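Local coordinates for BH2602 protein (Bacillus halodurans, PDB 3NWZ), which probably hydrolyses acyl-CoA thioesters and binds coenzyme A, at residues R42-A45 with A49-T52; L89-M94 with A108-L113; E143-T148 with V154-G159. All coordinates share one frame; numbering follows the deposited sequence.

Contact 1: residues R42-A45 with A49-T52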
loop_
_atom_site.group_PDB
_atom_site.type_symbol
_atom_site.label_atom_id
_atom_site.label_comp_id
_atom_site.label_asym_id
_atom_site.label_seq_id
_atom_site.Cartn_x
_atom_site.Cartn_y
_atom_site.Cartn_z
ATOM N N ARG A 42 30.887 -7.392 16.307
ATOM C CA ARG A 42 30.288 -6.127 15.897
ATOM C C ARG A 42 30.485 -5.753 14.432
ATOM O O ARG A 42 30.604 -4.578 14.096
ATOM C CB ARG A 42 30.759 -4.996 16.810
ATOM C CG ARG A 42 29.954 -4.890 18.102
ATOM C CD ARG A 42 30.500 -3.816 19.016
ATOM N NE ARG A 42 29.602 -3.542 20.133
ATOM C CZ ARG A 42 29.867 -2.687 21.118
ATOM N NH1 ARG A 42 31.014 -2.015 21.130
ATOM N NH2 ARG A 42 28.982 -2.495 22.090
ATOM N N ARG A 43 30.506 -6.762 13.565
ATOM C CA ARG A 43 30.644 -6.533 12.138
ATOM C C ARG A 43 29.242 -6.194 11.625
ATOM O O ARG A 43 29.077 -5.767 10.483
ATOM C CB ARG A 43 31.187 -7.788 11.441
ATOM C CG ARG A 43 32.554 -8.259 11.960
ATOM C CD ARG A 43 33.095 -9.480 11.199
ATOM N NE ARG A 43 34.109 -9.164 10.183
ATOM C CZ ARG A 43 35.328 -8.684 10.442
ATOM N NH1 ARG A 43 35.709 -8.448 11.690
ATOM N NH2 ARG A 43 36.176 -8.450 9.448
ATOM N N TYR A 44 28.246 -6.394 12.500
ATOM C CA TYR A 44 26.819 -6.123 12.247
ATOM C C TYR A 44 26.174 -5.540 13.516
ATOM O O TYR A 44 26.364 -6.059 14.615
ATOM C CB TYR A 44 26.068 -7.412 11.911
ATOM C CG TYR A 44 26.294 -7.951 10.536
ATOM C CD1 TYR A 44 25.835 -7.264 9.420
ATOM C CD2 TYR A 44 26.947 -9.164 10.343
ATOM C CE1 TYR A 44 26.015 -7.771 8.137
ATOM C CE2 TYR A 44 27.133 -9.682 9.060
ATOM C CZ TYR A 44 26.662 -8.977 7.963
ATOM O OH TYR A 44 26.826 -9.468 6.693
ATOM N N ALA A 45 25.387 -4.484 13.367
ATOM C CA ALA A 45 24.730 -3.880 14.529
ATOM C C ALA A 45 23.649 -4.784 15.112
ATOM O O ALA A 45 23.511 -4.868 16.333
ATOM C CB ALA A 45 24.109 -2.509 14.164
ATOM N N ALA A 49 20.370 -8.659 10.527
ATOM C CA ALA A 49 21.313 -8.385 9.450
ATOM C C ALA A 49 22.410 -9.439 9.508
ATOM O O ALA A 49 22.763 -10.049 8.499
ATOM C CB ALA A 49 21.906 -7.005 9.632
ATOM N N SER A 50 22.938 -9.650 10.710
ATOM C CA SER A 50 23.988 -10.638 10.943
ATOM C C SER A 50 23.611 -12.069 10.542
ATOM O O SER A 50 24.413 -12.777 9.928
ATOM C CB SER A 50 24.390 -10.634 12.419
ATOM O OG SER A 50 25.252 -11.726 12.692
ATOM N N LEU A 51 22.402 -12.500 10.893
ATOM C CA LEU A 51 21.966 -13.853 10.577
ATOM C C LEU A 51 21.491 -13.976 9.151
ATOM O O LEU A 51 21.317 -15.084 8.645
ATOM C CB LEU A 51 20.851 -14.301 11.524
ATOM C CG LEU A 51 21.254 -14.786 12.926
ATOM C CD1 LEU A 51 22.373 -13.944 13.501
ATOM C CD2 LEU A 51 20.035 -14.723 13.840
ATOM N N THR A 52 21.269 -12.850 8.486
ATOM C CA THR A 52 20.823 -12.947 7.107
ATOM C C THR A 52 21.951 -12.635 6.126
ATOM O O THR A 52 21.833 -12.889 4.935
ATOM C CB THR A 52 19.624 -12.046 6.845
ATOM O OG1 THR A 52 19.068 -12.382 5.574
ATOM C CG2 THR A 52 20.028 -10.590 6.857
#
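Tyr44 lays its ring against Ala49 and Ser50 of helix 47-52, and almost the whole contact is made by this one side chain. The alpha carbon of Ser50 sits over the ring face, 3.7 Å from the ring centroid and 26° off the ring normal, a CH-pi contact. It is shifted toward the rim on the CD2 side, where Ser50 CA comes to 3.4 Å from Tyr44 CD2. Ala49 O lies above the same face, also off centre, while at the other flank of the ring Ala49 CB meets Tyr44 CD1 at 3.9 Å. The tyrosine CG stands anti to its own carbonyl carbon (chi1 -76°), which swings the ring to the helix. Ser50 CB packs beside the root of the ring, 3.7 Å from Tyr44 CB. At the far end of the ring, Tyr44 OH makes a weak hydrogen bond to Ile54 O. Ser50 also touches Lys39 of helix 23-40, and Leu51 packs on Leu73 of the second subunit. Upstream, Arg42 closes the preceding helix with a Schellman motif, making this a helix-loop-helix connection in which an aromatic residue of the loop packs on the short second helix.

Contact 2: residues L89-M94 with A108-L113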
loop_
_atom_site.group_PDB
_atom_site.type_symbol
_atom_site.label_atom_id
_atom_site.label_comp_id
_atom_site.label_asym_id
_atom_site.label_seq_id
_atom_site.Cartn_x
_atom_site.Cartn_y
_atom_site.Cartn_z
ATOM N N LEU A 89 13.494 -6.734 3.431
ATOM C CA LEU A 89 14.647 -6.371 2.588
ATOM C C LEU A 89 14.382 -5.042 1.908
ATOM O O LEU A 89 15.191 -4.126 1.997
ATOM C CB LEU A 89 14.895 -7.431 1.507
ATOM C CG LEU A 89 16.124 -7.269 0.612
ATOM C CD1 LEU A 89 17.397 -7.360 1.451
ATOM C CD2 LEU A 89 16.104 -8.375 -0.442
ATOM N N LEU A 90 13.237 -4.941 1.237
ATOM C CA LEU A 90 12.866 -3.705 0.554
ATOM C C LEU A 90 12.952 -2.575 1.564
ATOM O O LEU A 90 13.560 -1.543 1.307
ATOM C CB LEU A 90 11.435 -3.806 0.004
ATOM C CG LEU A 90 11.254 -3.629 -1.507
ATOM C CD1 LEU A 90 9.787 -3.657 -1.836
ATOM C CD2 LEU A 90 11.872 -2.305 -1.961
ATOM N N ASP A 91 12.336 -2.789 2.727
ATOM C CA ASP A 91 12.338 -1.809 3.813
ATOM C C ASP A 91 13.781 -1.423 4.170
ATOM O O ASP A 91 14.109 -0.249 4.336
ATOM C CB ASP A 91 11.637 -2.416 5.041
ATOM C CG ASP A 91 11.682 -1.502 6.264
ATOM O OD1 ASP A 91 11.108 -0.391 6.212
ATOM O OD2 ASP A 91 12.291 -1.903 7.280
ATOM N N THR A 92 14.645 -2.423 4.274
ATOM C CA THR A 92 16.033 -2.177 4.625
ATOM C C THR A 92 16.704 -1.312 3.563
ATOM O O THR A 92 17.402 -0.350 3.885
ATOM C CB THR A 92 16.793 -3.503 4.804
ATOM O OG1 THR A 92 16.120 -4.300 5.782
ATOM C CG2 THR A 92 18.159 -3.256 5.324
ATOM N N ALA A 93 16.478 -1.653 2.298
ATOM C CA ALA A 93 17.042 -0.887 1.192
ATOM C C ALA A 93 16.525 0.562 1.266
ATOM O O ALA A 93 17.314 1.518 1.335
ATOM C CB ALA A 93 16.649 -1.536 -0.142
HETATM N N MSE A 94 15.201 0.718 1.289
HETATM C CA MSE A 94 14.600 2.038 1.335
HETATM C C MSE A 94 15.042 2.855 2.534
HETATM O O MSE A 94 15.092 4.106 2.480
HETATM C CB MSE A 94 13.101 1.909 1.342
HETATM C CG MSE A 94 12.592 1.012 0.263
HETATM SE SE MSE A 94 10.692 0.826 0.361
HETATM C CE MSE A 94 10.216 1.723 -1.278
ATOM N N ALA A 108 15.484 8.824 10.043
ATOM C CA ALA A 108 14.149 8.567 9.506
ATOM C C ALA A 108 13.629 7.190 9.898
ATOM O O ALA A 108 14.402 6.242 10.020
ATOM C CB ALA A 108 14.171 8.702 7.989
ATOM N N VAL A 109 12.315 7.080 10.079
ATOM C CA VAL A 109 11.717 5.815 10.457
ATOM C C VAL A 109 10.556 5.418 9.540
ATOM O O VAL A 109 9.721 6.243 9.166
ATOM C CB VAL A 109 11.234 5.881 11.905
ATOM C CG1 VAL A 109 12.393 6.288 12.805
ATOM C CG2 VAL A 109 10.096 6.888 12.032
ATOM N N THR A 110 10.523 4.144 9.171
ATOM C CA THR A 110 9.482 3.611 8.309
ATOM C C THR A 110 8.067 3.946 8.791
ATOM O O THR A 110 7.593 3.434 9.816
ATOM C CB THR A 110 9.616 2.093 8.196
ATOM O OG1 THR A 110 10.875 1.772 7.587
ATOM C CG2 THR A 110 8.487 1.519 7.371
ATOM N N SER A 111 7.394 4.804 8.031
ATOM C CA SER A 111 6.039 5.239 8.343
ATOM C C SER A 111 5.029 4.328 7.635
ATOM O O SER A 111 4.222 3.641 8.273
ATOM C CB SER A 111 5.875 6.695 7.894
ATOM O OG SER A 111 4.541 7.134 7.990
ATOM N N GLU A 112 5.072 4.335 6.309
ATOM C CA GLU A 112 4.190 3.507 5.506
ATOM C C GLU A 112 5.052 2.551 4.699
ATOM O O GLU A 112 6.241 2.797 4.487
ATOM C CB GLU A 112 3.343 4.366 4.571
ATOM C CG GLU A 112 2.134 5.007 5.226
ATOM C CD GLU A 112 2.505 6.002 6.300
ATOM O OE1 GLU A 112 2.837 7.156 5.953
ATOM O OE2 GLU A 112 2.470 5.625 7.491
ATOM N N LEU A 113 4.455 1.442 4.278
ATOM C CA LEU A 113 5.149 0.437 3.488
ATOM C C LEU A 113 4.083 -0.207 2.627
ATOM O O LEU A 113 3.002 -0.519 3.116
ATOM C CB LEU A 113 5.801 -0.606 4.401
ATOM C CG LEU A 113 6.690 -1.649 3.708
ATOM C CD1 LEU A 113 7.802 -0.962 2.889
ATOM C CD2 LEU A 113 7.297 -2.553 4.764
#
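In the hotdog fold a long central helix lies in the concave side of an antiparallel sheet, and this contact joins that helix, 83-100, to strand 108-117, the edge strand of the sheet within its chain. Asp91 and Thr110 make the polar link: Thr110 OG1 donates to Asp91 OD1 at 2.6 Å, meeting the carboxylate on its syn side, the side of the other oxygen. The aspartate reaches the strand because CG is anti to the backbone N (chi1 176°), extending the carboxylate outward from the helix. On the threonine, OG1 stands anti to the carbonyl carbon, and the methyl CG2 also lies near the same oxygen, 3.4 Å from Asp91 OD1. Beyond this bond the contact turns apolar. Leu113 sends one methyl to each of two helix residues: CD2 approaches Asp91 CB at 4.4 Å, and CD1 meets the selenium of Met94 at 4.2 Å. The helix and strand segments run 9.8 Å apart at their closest, with 133° between their directions, a gap these side chains bridge. The strand carries a classic beta bulge, Ser111 and Glu112 being opposite the single Ser160 of strand 153-163. Glu112 and Leu113 pair with an antiparallel strand of the second subunit, whose His82 packs on Asp91 and whose Tyr117 packs on Thr110 and Leu113; the Glu112 carboxylate forms a salt bridge with Arg139, a CoA-binding residue, of the third subunit. A helix bound to an edge strand that carries its sheet on into a partner subunit is characteristic of the hotdog dimer.

Contact 3: residues E143-T148 with V154-G159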
loop_
_atom_site.group_PDB
_atom_site.type_symbol
_atom_site.label_atom_id
_atom_site.label_comp_id
_atom_site.label_asym_id
_atom_site.label_seq_id
_atom_site.Cartn_x
_atom_site.Cartn_y
_atom_site.Cartn_z
ATOM N N GLU A 143 10.916 4.499 -3.286
ATOM C CA GLU A 143 10.337 3.396 -4.036
ATOM C C GLU A 143 11.406 2.350 -4.279
ATOM O O GLU A 143 12.585 2.681 -4.345
ATOM C CB GLU A 143 9.814 3.899 -5.383
ATOM C CG GLU A 143 10.921 4.097 -6.439
ATOM C CD GLU A 143 10.398 4.684 -7.732
ATOM O OE1 GLU A 143 9.534 4.046 -8.380
ATOM O OE2 GLU A 143 10.852 5.789 -8.097
ATOM N N GLY A 144 11.004 1.094 -4.431
ATOM C CA GLY A 144 11.991 0.051 -4.669
ATOM C C GLY A 144 11.497 -1.227 -5.335
ATOM O O GLY A 144 10.306 -1.443 -5.493
ATOM N N LYS A 145 12.434 -2.077 -5.729
ATOM C CA LYS A 145 12.127 -3.342 -6.371
ATOM C C LYS A 145 13.072 -4.414 -5.866
ATOM O O LYS A 145 14.208 -4.132 -5.457
ATOM C CB LYS A 145 12.266 -3.235 -7.890
ATOM C CG LYS A 145 11.053 -2.639 -8.567
ATOM C CD LYS A 145 11.232 -2.594 -10.079
ATOM C CE LYS A 145 9.989 -2.042 -10.758
ATOM N NZ LYS A 145 9.695 -0.655 -10.289
ATOM N N VAL A 146 12.583 -5.647 -5.878
ATOM C CA VAL A 146 13.368 -6.787 -5.450
ATOM C C VAL A 146 13.530 -7.689 -6.682
ATOM O O VAL A 146 12.559 -7.977 -7.374
ATOM C CB VAL A 146 12.656 -7.561 -4.300
ATOM C CG1 VAL A 146 13.500 -8.728 -3.863
ATOM C CG2 VAL A 146 12.403 -6.639 -3.124
ATOM N N TYR A 147 14.764 -8.125 -6.938
ATOM C CA TYR A 147 15.085 -8.978 -8.089
ATOM C C TYR A 147 15.756 -10.304 -7.729
ATOM O O TYR A 147 16.465 -10.412 -6.721
ATOM C CB TYR A 147 16.020 -8.222 -9.050
ATOM C CG TYR A 147 15.478 -6.898 -9.543
ATOM C CD1 TYR A 147 16.087 -5.700 -9.195
ATOM C CD2 TYR A 147 14.368 -6.852 -10.369
ATOM C CE1 TYR A 147 15.597 -4.484 -9.664
ATOM C CE2 TYR A 147 13.874 -5.649 -10.839
ATOM C CZ TYR A 147 14.488 -4.469 -10.488
ATOM O OH TYR A 147 13.987 -3.280 -10.973
ATOM N N THR A 148 15.549 -11.314 -8.567
ATOM C CA THR A 148 16.176 -12.617 -8.337
ATOM C C THR A 148 17.551 -12.465 -8.944
ATOM O O THR A 148 17.867 -11.394 -9.473
ATOM C CB THR A 148 15.455 -13.722 -9.087
ATOM O OG1 THR A 148 15.449 -13.415 -10.488
ATOM C CG2 THR A 148 14.046 -13.860 -8.593
ATOM N N VAL A 154 10.907 -10.017 -8.229
ATOM C CA VAL A 154 10.233 -10.753 -7.171
ATOM C C VAL A 154 9.118 -9.898 -6.590
ATOM O O VAL A 154 8.014 -10.384 -6.334
ATOM C CB VAL A 154 11.218 -11.118 -6.038
ATOM C CG1 VAL A 154 10.473 -11.776 -4.865
ATOM C CG2 VAL A 154 12.299 -12.027 -6.579
ATOM N N ALA A 155 9.401 -8.619 -6.383
ATOM C CA ALA A 155 8.388 -7.732 -5.840
ATOM C C ALA A 155 8.681 -6.272 -6.087
ATOM O O ALA A 155 9.815 -5.872 -6.328
ATOM C CB ALA A 155 8.229 -7.970 -4.355
HETATM N N MSE A 156 7.630 -5.470 -6.000
HETATM C CA MSE A 156 7.728 -4.030 -6.204
HETATM C C MSE A 156 6.925 -3.383 -5.059
HETATM O O MSE A 156 5.947 -3.975 -4.591
HETATM C CB MSE A 156 7.130 -3.719 -7.574
HETATM C CG MSE A 156 7.484 -2.388 -8.159
HETATM SE SE MSE A 156 6.140 -1.077 -7.809
HETATM C CE MSE A 156 7.335 0.305 -7.123
ATOM N N GLY A 157 7.358 -2.209 -4.589
ATOM C CA GLY A 157 6.655 -1.513 -3.524
ATOM C C GLY A 157 7.121 -0.083 -3.232
ATOM O O GLY A 157 8.148 0.361 -3.732
ATOM N N THR A 158 6.357 0.648 -2.423
ATOM C CA THR A 158 6.720 2.012 -2.052
ATOM C C THR A 158 6.744 2.127 -0.524
ATOM O O THR A 158 6.181 1.296 0.190
ATOM C CB THR A 158 5.712 3.071 -2.637
ATOM O OG1 THR A 158 4.395 2.822 -2.122
ATOM C CG2 THR A 158 5.645 2.972 -4.200
ATOM N N GLY A 159 7.422 3.152 -0.026
ATOM C CA GLY A 159 7.504 3.361 1.408
ATOM C C GLY A 159 7.708 4.814 1.794
ATOM O O GLY A 159 8.574 5.497 1.257
#
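Val146 sits at the close-packed end of this hairpin ladder, where its carbonyl oxygen receives two backbone N-H groups. Val154 N reaches Val146 O at 2.8 Å but with a bent N-H...O angle of 133°, and Ala155 N adds a weak bond; two residues, Val154 and Ala155, stand opposite the one Val146, a classic beta bulge. In return Val146 N donates to Ala155 O at 2.8 Å. With CG1 anti to the backbone N (chi1 -179°), Val146 turns that methyl toward Val154 CB, 4.0 Å away, and its CB lies 4.4 Å from Ala155 CB. Thr86 and Leu90 of helix 83-100 cover this face. Further along, Gly144 and Gly157 exchange a reciprocal pair of bonds, the Gly144 N to Gly157 O one being 3.0 Å long and nearly straight at 164°.

The other face is more polar: its Glu143 and Lys145 are partly exposed, although Met156 and Thr158 are buried. Lys145 slants across Met156, with NZ 3.5 Å from Met156 CG; the lysine chain bends at its last torsion. Its ammonium forms a salt bridge with Glu143 of the fourth subunit, and Thr158 OG1 is hydrogen-bonded to His116 of that subunit. The chemistry thus divides by face: apolar side chains meet the helix, whereas charged and polar ends, with Met156, meet the fourth subunit, consistent with the sheet serving both as core wall and as assembly surface.

In the fold
The three contacts follow one another along the chain. Contact 1 belongs to the N-terminal helical part, its centre about 18 Å from that of contact 2 and about 23 Å from that of contact 3, which lies on the opposite side of the chain's centre. Contacts 2 and 3 share the antiparallel sheet, where strands 108-117 and 153-163 are neighbours, and their centres are about 11 Å apart. They touch through Met94 CE, which packs against the backbone of Glu143, Gly144, Gly157 and Gly159. Contacts 1 and 2 both reach the second subunit, contact 2 also the third, whereas contact 3 meets the fourth, so the hotdog core and its N-terminal helices are tied into a four-chain assembly.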